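Local coordinates for uncharacterized metalloprotein (Deinococcus radiodurans, PDB 3GG7) that binds manganese and is probably a TatD-type metal-dependent hydrolase acting on ester bonds, although its substrate is not known, at residues A[83-91]-A[102-113]; A[129-137]-A[156-165]. All coordinates share one frame; numbering follows the deposited sequence.

Contact 1: residues A[83-91]-A[102-113]. With MN (manganese (II) ion), chain B.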
ATOM      1  N   PHE A  83       1.044  -4.208 -10.208  1.00 19.24           N
ATOM      2  CA  PHE A  83       1.106  -3.644  -8.866  1.00 18.39           C
ATOM      3  C   PHE A  83       2.458  -3.908  -8.238  1.00 18.08           C
ATOM      4  O   PHE A  83       2.951  -5.051  -8.254  1.00 17.56           O
ATOM      5  CB  PHE A  83       0.042  -4.237  -7.943  1.00 18.85           C
ATOM      6  CG  PHE A  83      -1.363  -4.194  -8.509  1.00 18.47           C
ATOM      7  CD1 PHE A  83      -2.105  -3.011  -8.489  1.00 21.28           C
ATOM      8  CD2 PHE A  83      -1.950  -5.342  -9.012  1.00 20.58           C
ATOM      9  CE1 PHE A  83      -3.398  -3.005  -9.001  1.00 20.62           C
ATOM     10  CE2 PHE A  83      -3.228  -5.330  -9.522  1.00 20.79           C
ATOM     11  CZ  PHE A  83      -3.958  -4.138  -9.487  1.00 21.52           C
ATOM     12  N   VAL A  84       3.046  -2.854  -7.682  1.00 17.14           N
ATOM     13  CA  VAL A  84       4.341  -2.906  -6.987  1.00 17.45           C
ATOM     14  C   VAL A  84       4.124  -2.482  -5.541  1.00 18.22           C
ATOM     15  O   VAL A  84       3.560  -1.424  -5.278  1.00 19.85           O
ATOM     16  CB  VAL A  84       5.403  -2.017  -7.692  1.00 17.84           C
ATOM     17  CG1 VAL A  84       6.630  -1.750  -6.799  1.00 20.42           C
ATOM     18  CG2 VAL A  84       5.793  -2.736  -9.006  1.00 17.71           C
ATOM     19  N   GLY A  85       4.536  -3.312  -4.585  1.00 17.80           N
ATOM     20  CA  GLY A  85       4.451  -2.980  -3.165  1.00 17.79           C
ATOM     21  C   GLY A  85       4.638  -4.249  -2.353  1.00 17.20           C
ATOM     22  O   GLY A  85       4.398  -5.345  -2.865  1.00 16.87           O
ATOM     23  N   GLU A  86       5.074  -4.136  -1.089  1.00 17.31           N
ATOM     24  CA  GLU A  86       5.352  -2.869  -0.424  1.00 16.98           C
ATOM     25  C   GLU A  86       6.775  -2.417  -0.745  1.00 16.91           C
ATOM     26  O   GLU A  86       7.728  -3.201  -0.671  1.00 17.77           O
ATOM     27  CB  GLU A  86       5.205  -3.081   1.085  1.00 17.58           C
ATOM     28  CG  GLU A  86       5.414  -1.823   1.908  1.00 17.69           C
ATOM     29  CD  GLU A  86       4.800  -1.888   3.281  1.00 20.18           C
ATOM     30  OE1 GLU A  86       4.248  -2.961   3.656  1.00 18.58           O
ATOM     31  OE2 GLU A  86       4.859  -0.857   3.979  1.00 19.86           O
ATOM     32  N   VAL A  87       6.917  -1.128  -1.098  1.00 17.32           N
ATOM     33  CA  VAL A  87       8.220  -0.528  -1.435  1.00 17.84           C
ATOM     34  C   VAL A  87       8.304   0.817  -0.736  1.00 18.16           C
ATOM     35  O   VAL A  87       7.270   1.340  -0.314  1.00 19.66           O
ATOM     36  CB  VAL A  87       8.426  -0.344  -2.934  1.00 17.54           C
ATOM     37  CG1 VAL A  87       8.459  -1.704  -3.673  1.00 18.84           C
ATOM     38  CG2 VAL A  87       7.335   0.557  -3.540  1.00 19.09           C
ATOM     39  N   GLY A  88       9.502   1.371  -0.574  1.00 18.78           N
ATOM     40  CA  GLY A  88       9.602   2.751  -0.056  1.00 18.17           C
ATOM     41  C   GLY A  88      10.785   2.967   0.849  1.00 18.55           C
ATOM     42  O   GLY A  88      11.825   2.343   0.666  1.00 20.05           O
ATOM     43  N   LEU A  89      10.627   3.873   1.806  1.00 19.29           N
ATOM     44  CA  LEU A  89      11.724   4.302   2.660  1.00 19.24           C
ATOM     45  C   LEU A  89      11.178   4.394   4.077  1.00 19.47           C
ATOM     46  O   LEU A  89       9.990   4.701   4.271  1.00 20.23           O
ATOM     47  CB  LEU A  89      12.255   5.690   2.237  1.00 19.31           C
ATOM     48  CG  LEU A  89      12.837   5.831   0.840  1.00 19.21           C
ATOM     49  CD1 LEU A  89      13.163   7.310   0.483  1.00 21.90           C
ATOM     50  CD2 LEU A  89      14.083   4.974   0.687  1.00 19.62           C
ATOM     51  N   ASP A  90      12.035   4.149   5.070  1.00 19.89           N
ATOM     52  CA  ASP A  90      11.653   4.257   6.470  1.00 20.85           C
ATOM     53  C   ASP A  90      12.763   5.002   7.210  1.00 21.41           C
ATOM     54  O   ASP A  90      13.925   4.593   7.176  1.00 21.95           O
ATOM     55  CB  ASP A  90      11.402   2.870   7.085  1.00 21.12           C
ATOM     56  CG  ASP A  90      10.819   2.959   8.487  1.00 23.12           C
ATOM     57  OD1 ASP A  90      11.473   3.542   9.366  1.00 23.68           O
ATOM     58  OD2 ASP A  90       9.695   2.459   8.730  1.00 25.29           O
ATOM     59  N   GLY A  91      12.398   6.106   7.835  1.00 21.69           N
ATOM     60  CA  GLY A  91      13.338   6.956   8.540  1.00 21.84           C
ATOM     61  C   GLY A  91      13.556   6.658  10.009  1.00 21.96           C
ATOM     62  O   GLY A  91      14.084   7.527  10.749  1.00 23.45           O
ATOM     63  N   GLN A 102      18.525   1.352   1.490  1.00 23.48           N
ATOM     64  CA  GLN A 102      17.103   1.622   1.240  1.00 22.96           C
ATOM     65  C   GLN A 102      16.922   2.532   0.034  1.00 23.17           C
ATOM     66  O   GLN A 102      16.105   2.301  -0.844  1.00 21.72           O
ATOM     67  CB  GLN A 102      16.466   2.331   2.421  1.00 23.13           C
ATOM     68  CG  GLN A 102      16.216   1.511   3.642  1.00 23.37           C
ATOM     69  CD  GLN A 102      15.363   2.287   4.618  1.00 21.59           C
ATOM     70  OE1 GLN A 102      14.334   2.842   4.211  1.00 22.38           O
ATOM     71  NE2 GLN A 102      15.804   2.400   5.869  1.00 22.80           N
ATOM     72  N   PHE A 103      17.701   3.596  -0.012  1.00 23.67           N
ATOM     73  CA  PHE A 103      17.580   4.568  -1.095  1.00 25.15           C
ATOM     74  C   PHE A 103      17.945   3.929  -2.442  1.00 24.55           C
ATOM     75  O   PHE A 103      17.237   4.066  -3.428  1.00 24.81           O
ATOM     76  CB  PHE A 103      18.461   5.782  -0.766  1.00 26.21           C
ATOM     77  CG  PHE A 103      18.451   6.850  -1.813  1.00 31.62           C
ATOM     78  CD1 PHE A 103      17.686   7.993  -1.646  1.00 36.67           C
ATOM     79  CD2 PHE A 103      19.250   6.737  -2.940  1.00 34.51           C
ATOM     80  CE1 PHE A 103      17.693   9.001  -2.604  1.00 36.71           C
ATOM     81  CE2 PHE A 103      19.260   7.739  -3.918  1.00 36.25           C
ATOM     82  CZ  PHE A 103      18.482   8.865  -3.745  1.00 37.46           C
ATOM     83  N   ALA A 104      19.052   3.188  -2.469  1.00 24.12           N
ATOM     84  CA  ALA A 104      19.482   2.498  -3.661  1.00 23.96           C
ATOM     85  C   ALA A 104      18.408   1.569  -4.217  1.00 23.61           C
ATOM     86  O   ALA A 104      18.119   1.585  -5.419  1.00 24.45           O
ATOM     87  CB  ALA A 104      20.754   1.721  -3.387  1.00 23.91           C
ATOM     88  N   VAL A 105      17.823   0.753  -3.337  1.00 22.63           N
ATOM     89  CA  VAL A 105      16.796  -0.175  -3.760  1.00 22.03           C
ATOM     90  C   VAL A 105      15.541   0.538  -4.278  1.00 20.53           C
ATOM     91  O   VAL A 105      14.978   0.170  -5.310  1.00 21.66           O
ATOM     92  CB  VAL A 105      16.416  -1.156  -2.605  1.00 22.33           C
ATOM     93  CG1 VAL A 105      15.137  -1.907  -2.908  1.00 21.28           C
ATOM     94  CG2 VAL A 105      17.552  -2.138  -2.366  1.00 23.03           C
ATOM     95  N   PHE A 106      15.057   1.525  -3.532  1.00 20.51           N
ATOM     96  CA  PHE A 106      13.856   2.228  -3.949  1.00 20.48           C
ATOM     97  C   PHE A 106      14.062   2.956  -5.285  1.00 21.02           C
ATOM     98  O   PHE A 106      13.202   2.942  -6.167  1.00 21.40           O
ATOM     99  CB  PHE A 106      13.420   3.222  -2.853  1.00 20.50           C
ATOM    100  CG  PHE A 106      12.079   3.842  -3.077  1.00 19.31           C
ATOM    101  CD1 PHE A 106      10.986   3.117  -3.536  1.00 20.33           C
ATOM    102  CD2 PHE A 106      11.897   5.188  -2.793  1.00 21.90           C
ATOM    103  CE1 PHE A 106       9.744   3.742  -3.705  1.00 19.94           C
ATOM    104  CE2 PHE A 106      10.684   5.816  -2.978  1.00 21.46           C
ATOM    105  CZ  PHE A 106       9.607   5.120  -3.422  1.00 20.98           C
ATOM    106  N   GLN A 107      15.221   3.582  -5.438  1.00 22.48           N
ATOM    107  CA  GLN A 107      15.515   4.273  -6.706  1.00 23.69           C
ATOM    108  C   GLN A 107      15.552   3.269  -7.851  1.00 23.35           C
ATOM    109  O   GLN A 107      14.993   3.513  -8.936  1.00 23.67           O
ATOM    110  CB  GLN A 107      16.842   4.997  -6.605  1.00 24.39           C
ATOM    111  CG  GLN A 107      17.364   5.516  -7.919  1.00 28.88           C
ATOM    112  CD  GLN A 107      18.629   6.304  -7.718  1.00 33.25           C
ATOM    113  OE1 GLN A 107      19.719   5.733  -7.606  1.00 38.44           O
ATOM    114  NE2 GLN A 107      18.492   7.621  -7.655  1.00 35.21           N
ATOM    115  N   HIS A 108      16.181   2.112  -7.611  1.00 22.94           N
ATOM    116  CA  HIS A 108      16.226   1.014  -8.598  1.00 22.87           C
ATOM    117  C   HIS A 108      14.804   0.597  -8.986  1.00 22.76           C
ATOM    118  O   HIS A 108      14.480   0.444 -10.169  1.00 22.37           O
ATOM    119  CB  HIS A 108      17.013  -0.189  -8.049  1.00 22.70           C
ATOM    120  CG  HIS A 108      16.926  -1.427  -8.890  1.00 25.76           C
ATOM    121  ND1 HIS A 108      17.866  -1.752  -9.854  1.00 28.07           N
ATOM    122  CD2 HIS A 108      16.036  -2.444  -8.877  1.00 26.40           C
ATOM    123  CE1 HIS A 108      17.545  -2.909 -10.405  1.00 28.61           C
ATOM    124  NE2 HIS A 108      16.435  -3.348  -9.835  1.00 27.40           N
ATOM    125  N   ILE A 109      13.954   0.428  -7.970  1.00 21.02           N
ATOM    126  CA  ILE A 109      12.599  -0.021  -8.184  1.00 21.52           C
ATOM    127  C   ILE A 109      11.840   0.990  -9.042  1.00 21.43           C
ATOM    128  O   ILE A 109      11.185   0.606  -9.991  1.00 22.00           O
ATOM    129  CB  ILE A 109      11.893  -0.321  -6.854  1.00 21.92           C
ATOM    130  CG1 ILE A 109      12.375  -1.706  -6.354  1.00 22.74           C
ATOM    131  CG2 ILE A 109      10.389  -0.298  -7.027  1.00 21.89           C
ATOM    132  CD1 ILE A 109      11.917  -2.111  -4.971  1.00 23.17           C
ATOM    133  N   LEU A 110      11.951   2.271  -8.718  1.00 21.47           N
ATOM    134  CA  LEU A 110      11.240   3.297  -9.474  1.00 22.12           C
ATOM    135  C   LEU A 110      11.717   3.340 -10.920  1.00 23.44           C
ATOM    136  O   LEU A 110      10.903   3.413 -11.830  1.00 23.49           O
ATOM    137  CB  LEU A 110      11.393   4.657  -8.806  1.00 22.59           C
ATOM    138  CG  LEU A 110      10.764   4.797  -7.426  1.00 21.36           C
ATOM    139  CD1 LEU A 110      10.994   6.188  -6.880  1.00 23.04           C
ATOM    140  CD2 LEU A 110       9.250   4.506  -7.452  1.00 20.75           C
ATOM    141  N   ARG A 111      13.017   3.215 -11.121  1.00 24.09           N
ATOM    142  CA  ARG A 111      13.559   3.206 -12.472  1.00 25.69           C
ATOM    143  C   ARG A 111      13.077   1.995 -13.289  1.00 25.60           C
ATOM    144  O   ARG A 111      12.688   2.152 -14.452  1.00 26.56           O
ATOM    145  CB  ARG A 111      15.080   3.297 -12.432  1.00 26.77           C
ATOM    146  CG  ARG A 111      15.584   4.644 -11.929  1.00 31.57           C
ATOM    147  CD  ARG A 111      16.981   4.930 -12.447  1.00 38.50           C
ATOM    148  NE  ARG A 111      17.734   5.871 -11.616  1.00 43.11           N
ATOM    149  CZ  ARG A 111      17.465   7.172 -11.471  1.00 47.05           C
ATOM    150  NH1 ARG A 111      16.421   7.749 -12.075  1.00 47.90           N
ATOM    151  NH2 ARG A 111      18.253   7.914 -10.694  1.00 49.17           N
ATOM    152  N   ARG A 112      13.044   0.806 -12.673  1.00 25.09           N
ATOM    153  CA  ARG A 112      12.569  -0.395 -13.367  1.00 25.15           C
ATOM    154  C   ARG A 112      11.086  -0.273 -13.667  1.00 24.59           C
ATOM    155  O   ARG A 112      10.633  -0.671 -14.743  1.00 25.14           O
ATOM    156  CB  ARG A 112      12.841  -1.661 -12.563  1.00 25.49           C
ATOM    157  CG  ARG A 112      14.316  -1.895 -12.244  1.00 28.96           C
ATOM    158  CD  ARG A 112      15.151  -2.222 -13.475  1.00 35.02           C
ATOM    159  NE  ARG A 112      15.494  -1.044 -14.275  1.00 39.62           N
ATOM    160  CZ  ARG A 112      16.416  -0.128 -13.960  1.00 42.71           C
ATOM    161  NH1 ARG A 112      16.630   0.895 -14.786  1.00 44.10           N
ATOM    162  NH2 ARG A 112      17.120  -0.206 -12.832  1.00 43.96           N
ATOM    163  N   CYS A 113      10.318   0.329 -12.754  1.00 24.35           N
ATOM    164  CA  CYS A 113       8.902   0.576 -13.017  1.00 24.73           C
ATOM    165  C   CYS A 113       8.757   1.465 -14.254  1.00 26.00           C
ATOM    166  O   CYS A 113       7.978   1.165 -15.140  1.00 26.79           O
ATOM    167  CB  CYS A 113       8.206   1.221 -11.841  1.00 24.23           C
ATOM    168  SG  CYS A 113       7.918   0.050 -10.465  1.00 23.31           S
TER
HETATM  169 MN    MN B 253       2.512  -3.132   4.852  1.00 16.50          MN
HETATM  170  O   HOH W   1       3.221  -1.910   6.320  1.00 22.24           O
HETATM  171  O   HOH W   2      13.913   0.610  -0.080  1.00 18.85           O

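Contact 2: residues A[129-137]-A[156-165]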
ATOM      1  N   GLU A 129       8.845  10.861   4.714  1.00 21.39           N
ATOM      2  CA  GLU A 129       7.859  11.321   3.770  1.00 22.07           C
ATOM      3  C   GLU A 129       8.483  12.279   2.749  1.00 21.90           C
ATOM      4  O   GLU A 129       8.267  12.120   1.531  1.00 21.40           O
ATOM      5  CB  GLU A 129       6.661  11.934   4.512  1.00 23.26           C
ATOM      6  CG  GLU A 129       5.899  10.955   5.420  1.00 23.65           C
ATOM      7  CD  GLU A 129       6.456  10.811   6.835  1.00 26.56           C
ATOM      8  OE1 GLU A 129       7.457  11.507   7.127  1.00 26.87           O
ATOM      9  OE2 GLU A 129       5.899   9.999   7.640  1.00 26.16           O
ATOM     10  N   SER A 130       9.253  13.264   3.229  1.00 21.65           N
ATOM     11  CA  SER A 130       9.886  14.205   2.313  1.00 22.48           C
ATOM     12  C   SER A 130      10.854  13.523   1.348  1.00 22.49           C
ATOM     13  O   SER A 130      10.925  13.883   0.175  1.00 23.11           O
ATOM     14  CB  SER A 130      10.599  15.309   3.103  1.00 23.67           C
ATOM     15  OG  SER A 130       9.645  16.239   3.598  1.00 27.44           O
ATOM     16  N   GLU A 131      11.563  12.495   1.832  1.00 22.01           N
ATOM     17  CA  GLU A 131      12.526  11.793   0.990  1.00 21.42           C
ATOM     18  C   GLU A 131      11.807  10.935  -0.043  1.00 21.22           C
ATOM     19  O   GLU A 131      12.213  10.869  -1.187  1.00 22.43           O
ATOM     20  CB  GLU A 131      13.484  10.938   1.825  1.00 20.74           C
ATOM     21  CG  GLU A 131      14.445  11.746   2.740  1.00 22.73           C
ATOM     22  CD  GLU A 131      13.764  12.492   3.873  1.00 25.87           C
ATOM     23  OE1 GLU A 131      12.871  11.921   4.548  1.00 24.23           O
ATOM     24  OE2 GLU A 131      14.139  13.684   4.108  1.00 26.20           O
ATOM     25  N   VAL A 132      10.719  10.298   0.370  1.00 20.58           N
ATOM     26  CA  VAL A 132       9.893   9.544  -0.590  1.00 20.98           C
ATOM     27  C   VAL A 132       9.366  10.474  -1.695  1.00 21.22           C
ATOM     28  O   VAL A 132       9.446  10.157  -2.877  1.00 19.82           O
ATOM     29  CB  VAL A 132       8.757   8.762   0.104  1.00 20.73           C
ATOM     30  CG1 VAL A 132       7.707   8.289  -0.922  1.00 21.49           C
ATOM     31  CG2 VAL A 132       9.358   7.562   0.873  1.00 19.70           C
ATOM     32  N   LEU A 133       8.874  11.644  -1.287  1.00 20.71           N
ATOM     33  CA  LEU A 133       8.358  12.594  -2.265  1.00 22.07           C
ATOM     34  C   LEU A 133       9.447  13.105  -3.202  1.00 22.92           C
ATOM     35  O   LEU A 133       9.201  13.274  -4.394  1.00 23.75           O
ATOM     36  CB  LEU A 133       7.640  13.745  -1.573  1.00 21.84           C
ATOM     37  CG  LEU A 133       6.368  13.363  -0.806  1.00 22.54           C
ATOM     38  CD1 LEU A 133       5.713  14.558  -0.176  1.00 24.41           C
ATOM     39  CD2 LEU A 133       5.397  12.660  -1.720  1.00 22.08           C
ATOM     40  N   ASN A 134      10.654  13.326  -2.694  1.00 22.95           N
ATOM     41  CA  ASN A 134      11.782  13.724  -3.561  1.00 23.47           C
ATOM     42  C   ASN A 134      12.031  12.645  -4.613  1.00 24.19           C
ATOM     43  O   ASN A 134      12.220  12.925  -5.810  1.00 24.09           O
ATOM     44  CB  ASN A 134      13.054  14.003  -2.741  1.00 23.98           C
ATOM     45  CG  ASN A 134      12.940  15.270  -1.905  1.00 24.46           C
ATOM     46  OD1 ASN A 134      12.109  16.114  -2.182  1.00 26.71           O
ATOM     47  ND2 ASN A 134      13.747  15.374  -0.858  1.00 27.70           N
ATOM     48  N   CYS A 135      11.965  11.382  -4.185  1.00 23.82           N
ATOM     49  CA  CYS A 135      12.189  10.261  -5.119  1.00 24.41           C
ATOM     50  C   CYS A 135      11.101  10.194  -6.171  1.00 24.11           C
ATOM     51  O   CYS A 135      11.386   9.926  -7.314  1.00 23.56           O
ATOM     52  CB  CYS A 135      12.268   8.904  -4.380  1.00 24.51           C
ATOM     53  SG  CYS A 135      13.709   8.684  -3.331  1.00 27.26           S
ATOM     54  N   LEU A 136       9.854  10.390  -5.767  1.00 23.96           N
ATOM     55  CA  LEU A 136       8.735  10.322  -6.699  1.00 24.63           C
ATOM     56  C   LEU A 136       8.804  11.496  -7.673  1.00 25.78           C
ATOM     57  O   LEU A 136       8.524  11.329  -8.857  1.00 26.83           O
ATOM     58  CB  LEU A 136       7.405  10.346  -5.967  1.00 24.24           C
ATOM     59  CG  LEU A 136       7.104   9.077  -5.165  1.00 24.82           C
ATOM     60  CD1 LEU A 136       5.836   9.252  -4.349  1.00 24.90           C
ATOM     61  CD2 LEU A 136       7.005   7.865  -6.084  1.00 24.99           C
ATOM     62  N   GLU A 137       9.158  12.665  -7.158  1.00 26.29           N
ATOM     63  CA  GLU A 137       9.281  13.852  -8.029  1.00 27.74           C
ATOM     64  C   GLU A 137      10.369  13.641  -9.081  1.00 28.30           C
ATOM     65  O   GLU A 137      10.237  14.102 -10.222  1.00 30.01           O
ATOM     66  CB  GLU A 137       9.575  15.104  -7.224  1.00 28.48           C
ATOM     67  CG  GLU A 137       9.502  16.341  -8.093  1.00 29.48           C
ATOM     68  CD  GLU A 137       9.377  17.617  -7.314  1.00 35.12           C
ATOM     69  OE1 GLU A 137       8.995  18.629  -7.942  1.00 38.64           O
ATOM     70  OE2 GLU A 137       9.657  17.619  -6.100  1.00 38.99           O
ATOM     71  N   GLU A 156       3.627  18.196   4.226  1.00 28.28           N
ATOM     72  CA  GLU A 156       4.088  17.171   3.293  1.00 27.62           C
ATOM     73  C   GLU A 156       2.938  16.514   2.513  1.00 26.70           C
ATOM     74  O   GLU A 156       3.120  16.124   1.350  1.00 26.48           O
ATOM     75  CB  GLU A 156       4.903  16.107   4.047  1.00 27.60           C
ATOM     76  CG  GLU A 156       6.286  16.590   4.446  1.00 29.89           C
ATOM     77  CD  GLU A 156       6.893  15.809   5.593  1.00 30.84           C
ATOM     78  OE1 GLU A 156       6.234  15.674   6.646  1.00 33.39           O
ATOM     79  OE2 GLU A 156       8.036  15.343   5.442  1.00 31.66           O
ATOM     80  N   LEU A 157       1.781  16.389   3.152  1.00 27.11           N
ATOM     81  CA  LEU A 157       0.596  15.828   2.511  1.00 27.28           C
ATOM     82  C   LEU A 157       0.155  16.717   1.349  1.00 27.69           C
ATOM     83  O   LEU A 157      -0.152  16.223   0.255  1.00 26.45           O
ATOM     84  CB  LEU A 157      -0.538  15.646   3.522  1.00 27.67           C
ATOM     85  CG  LEU A 157      -1.899  15.237   2.944  1.00 28.77           C
ATOM     86  CD1 LEU A 157      -1.745  14.008   2.075  1.00 30.16           C
ATOM     87  CD2 LEU A 157      -2.895  15.017   4.065  1.00 30.92           C
ATOM     88  N   ARG A 158       0.141  18.037   1.578  1.00 28.25           N
ATOM     89  CA  ARG A 158      -0.211  18.978   0.521  1.00 28.43           C
ATOM     90  C   ARG A 158       0.729  18.790  -0.658  1.00 27.52           C
ATOM     91  O   ARG A 158       0.306  18.759  -1.799  1.00 28.50           O
ATOM     92  CB  ARG A 158      -0.182  20.429   1.039  1.00 28.59           C
ATOM     93  N   ARG A 159       2.015  18.605  -0.382  1.00 27.10           N
ATOM     94  CA  ARG A 159       2.976  18.365  -1.452  1.00 25.47           C
ATOM     95  C   ARG A 159       2.717  17.033  -2.181  1.00 25.08           C
ATOM     96  O   ARG A 159       2.805  16.953  -3.410  1.00 24.42           O
ATOM     97  CB  ARG A 159       4.412  18.371  -0.917  1.00 26.19           C
ATOM     98  CG  ARG A 159       5.454  18.197  -1.979  1.00 27.02           C
ATOM     99  CD  ARG A 159       6.883  18.159  -1.429  1.00 28.08           C
ATOM    100  NE  ARG A 159       7.797  17.782  -2.489  1.00 28.30           N
ATOM    101  CZ  ARG A 159       8.965  17.151  -2.320  1.00 26.63           C
ATOM    102  NH1 ARG A 159       9.385  16.789  -1.118  1.00 27.22           N
ATOM    103  NH2 ARG A 159       9.684  16.861  -3.379  1.00 29.14           N
ATOM    104  N   ALA A 160       2.450  15.981  -1.415  1.00 24.51           N
ATOM    105  CA  ALA A 160       2.134  14.699  -2.031  1.00 24.32           C
ATOM    106  C   ALA A 160       0.933  14.801  -2.978  1.00 24.19           C
ATOM    107  O   ALA A 160       0.948  14.266  -4.082  1.00 24.39           O
ATOM    108  CB  ALA A 160       1.861  13.686  -0.942  1.00 23.98           C
ATOM    109  N   ILE A 161      -0.106  15.494  -2.523  1.00 25.59           N
ATOM    110  CA  ILE A 161      -1.289  15.690  -3.365  1.00 26.29           C
ATOM    111  C   ILE A 161      -0.884  16.371  -4.676  1.00 27.18           C
ATOM    112  O   ILE A 161      -1.231  15.915  -5.768  1.00 27.28           O
ATOM    113  CB  ILE A 161      -2.349  16.490  -2.631  1.00 26.54           C
ATOM    114  CG1 ILE A 161      -2.928  15.677  -1.474  1.00 27.18           C
ATOM    115  CG2 ILE A 161      -3.477  16.893  -3.605  1.00 27.26           C
ATOM    116  CD1 ILE A 161      -3.601  16.512  -0.411  1.00 28.26           C
ATOM    117  N   SER A 162      -0.083  17.427  -4.555  1.00 27.63           N
ATOM    118  CA  SER A 162       0.429  18.165  -5.719  1.00 28.74           C
ATOM    119  C   SER A 162       1.242  17.319  -6.708  1.00 28.86           C
ATOM    120  O   SER A 162       1.242  17.578  -7.918  1.00 29.56           O
ATOM    121  CB  SER A 162       1.252  19.368  -5.223  1.00 29.21           C
ATOM    122  OG  SER A 162       2.595  18.999  -4.918  1.00 31.94           O
ATOM    123  N   LEU A 163       1.939  16.304  -6.193  1.00 27.91           N
ATOM    124  CA  LEU A 163       2.716  15.370  -6.991  1.00 28.12           C
ATOM    125  C   LEU A 163       1.884  14.214  -7.586  1.00 28.02           C
ATOM    126  O   LEU A 163       2.434  13.317  -8.246  1.00 29.75           O
ATOM    127  CB  LEU A 163       3.862  14.785  -6.151  1.00 27.88           C
ATOM    128  CG  LEU A 163       4.991  15.785  -5.875  1.00 28.26           C
ATOM    129  CD1 LEU A 163       5.884  15.276  -4.751  1.00 27.10           C
ATOM    130  CD2 LEU A 163       5.804  16.047  -7.139  1.00 30.86           C
ATOM    131  N   GLY A 164       0.581  14.224  -7.351  1.00 28.08           N
ATOM    132  CA  GLY A 164      -0.309  13.208  -7.915  1.00 27.23           C
ATOM    133  C   GLY A 164      -0.410  11.927  -7.103  1.00 26.38           C
ATOM    134  O   GLY A 164      -0.808  10.874  -7.647  1.00 26.97           O
ATOM    135  N   CYS A 165      -0.071  11.991  -5.814  1.00 24.69           N
ATOM    136  CA  CYS A 165      -0.188  10.802  -4.961  1.00 24.01           C
ATOM    137  C   CYS A 165      -1.631  10.507  -4.646  1.00 23.51           C
ATOM    138  O   CYS A 165      -2.482  11.420  -4.554  1.00 23.62           O
ATOM    139  CB  CYS A 165       0.561  10.964  -3.645  1.00 23.39           C
ATOM    140  SG  CYS A 165       2.353  11.014  -3.798  1.00 23.58           S
TER
HETATM  141  O   HOH W   3       8.321  17.423   1.627  1.00 36.88           O
HETATM  142  O   HOH W   4       7.203  19.076  -4.956  1.00 42.48           O

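Contact 1: residues A[83-91]-A[102-113]
Val-84 begins the contact by straddling two residues of helix 102-113: its CG1 meets Ile-109 CG2, while CG2 lies 3.8 Å from Cys-113 SG. The chain then turns a corner at Glu-86, which follows a cis peptide bond and whose side chain takes no part in the packing and reaches the metal site instead. Its OE1 binds manganese at 2.1 Å, and its OE2 accepts a hydrogen bond from a water that is itself a manganese ligand; His-7, His-9 and Asp-196 complete the site. Val-87 faces the helix again, with CG1 3.7 Å from Ile-109 CD1 and CG2 against Phe-106 CE1. At Gly-88 the backbone itself does the packing: CA sits over one face of the Phe-106 ring, 3.8 Å from its centroid, in a CH-pi contact, with Leu-110 CD1 on the opposite face. A first torsion that sets Phe-106 CG opposite the backbone N (chi1 -171°) turns the ring toward Gly-88. Leu-89 crosses this aromatic side chain at about a right angle, CG being 3.8 Å from Phe-106 CD2. Beyond it, the Gln-102 amide pairs with the backbone of Asp-90 much as a strand neighbour would. Asp-90 N donates to Gln-102 OE1 at 2.8 Å, and Gln-102 NE2 returns a bond to Asp-90 O at 3.2 Å, each acceptor being met on a lone pair in its carbonyl plane. The pair of bonds fixes the rotation of the amide, and Asp-90 is left to direct its carboxylate to Ser-92 and His-124. This is the strand-to-helix packing of a beta-alpha-beta unit in a TIM-barrel-type fold: strand 83-88 runs parallel to strand 119-124, helix 99-115 covers both, and helices 72-77 and 129-138 flank the contact.

Contact 2: residues A[129-137]-A[156-165]
The guanidinium of Arg-159 has Leu-133 CB over one face, 3.5 Å from NH1, while polar partners gather at its edge: Asn-134, Glu-137 and two waters. The contact joins two neighbouring, nearly parallel helices of the TIM-barrel-type fold, whose axes approach to 10.3 Å at a crossing angle of 17°, and Arg-159 is a knob in the hole formed by Ser-130, Leu-133, Asn-134 and Glu-137. With CG opposite the backbone N (chi1 -177°) and the chain extended to NE, the arginine reaches across to helix 129-137. Its NH1 and NH2 both grip Asn-134 OD1; the NH2 bond, at 2.8 Å, lies in the carbonyl plane, whereas NH1 approaches from above that plane. NH2 also forms a salt bridge with Glu-137 OE2, 2.8 Å away and nearly in line with the carboxylate C-O bond, although the two flat groups are turned 51° apart. A lysine in its place would probably hold only part of this network, leaving Asn-134 OD1 without its two-nitrogen grip and the Glu-137 carboxylate freer to turn. Beside these polar groups, Leu-133 packs against helix 156-162, its CD2 3.8 Å from Ala-160 CB, and Cys-165 SG touches both Leu-133 and Leu-136. Leu-163 divides its branches, CD1 resting against Leu-133 CB and CD2 lying across the Glu-137 chain. Helix 156-162 ends in a Schellman motif whose positive-phi residue is Gly-164, and the turn brings Cys-165 back toward helix 129-137. At the opposite end of the contact, Ser-130 OG donates a hydrogen bond to Glu-156 OE2 on its anti side, at 2.6 Å, while Glu-156 OE1 is held by Ser-153 OG.

Contact 1 closes before contact 2 opens along the chain, and their centres lie 14 Å apart. Helix 129-138 is the link between them: on one flank it meets helix 154-162 in contact 2, and on the other it packs against contact 1, with Val-132 CG2 3.7 Å from Leu-89 CB and Cys-135 CB 3.7 Å from Phe-106 CE2. Helices 99-115, 129-138 and 154-162 thus follow one another around the outside of the parallel sheet that starts at strand 83-88. Contact 1 includes a manganese ligand, whereas contact 2 belongs to the outer helical layer, with the side chain of Glu-129 about 14 Å from the manganese; the shared helix joins the metal-bearing strand to that layer.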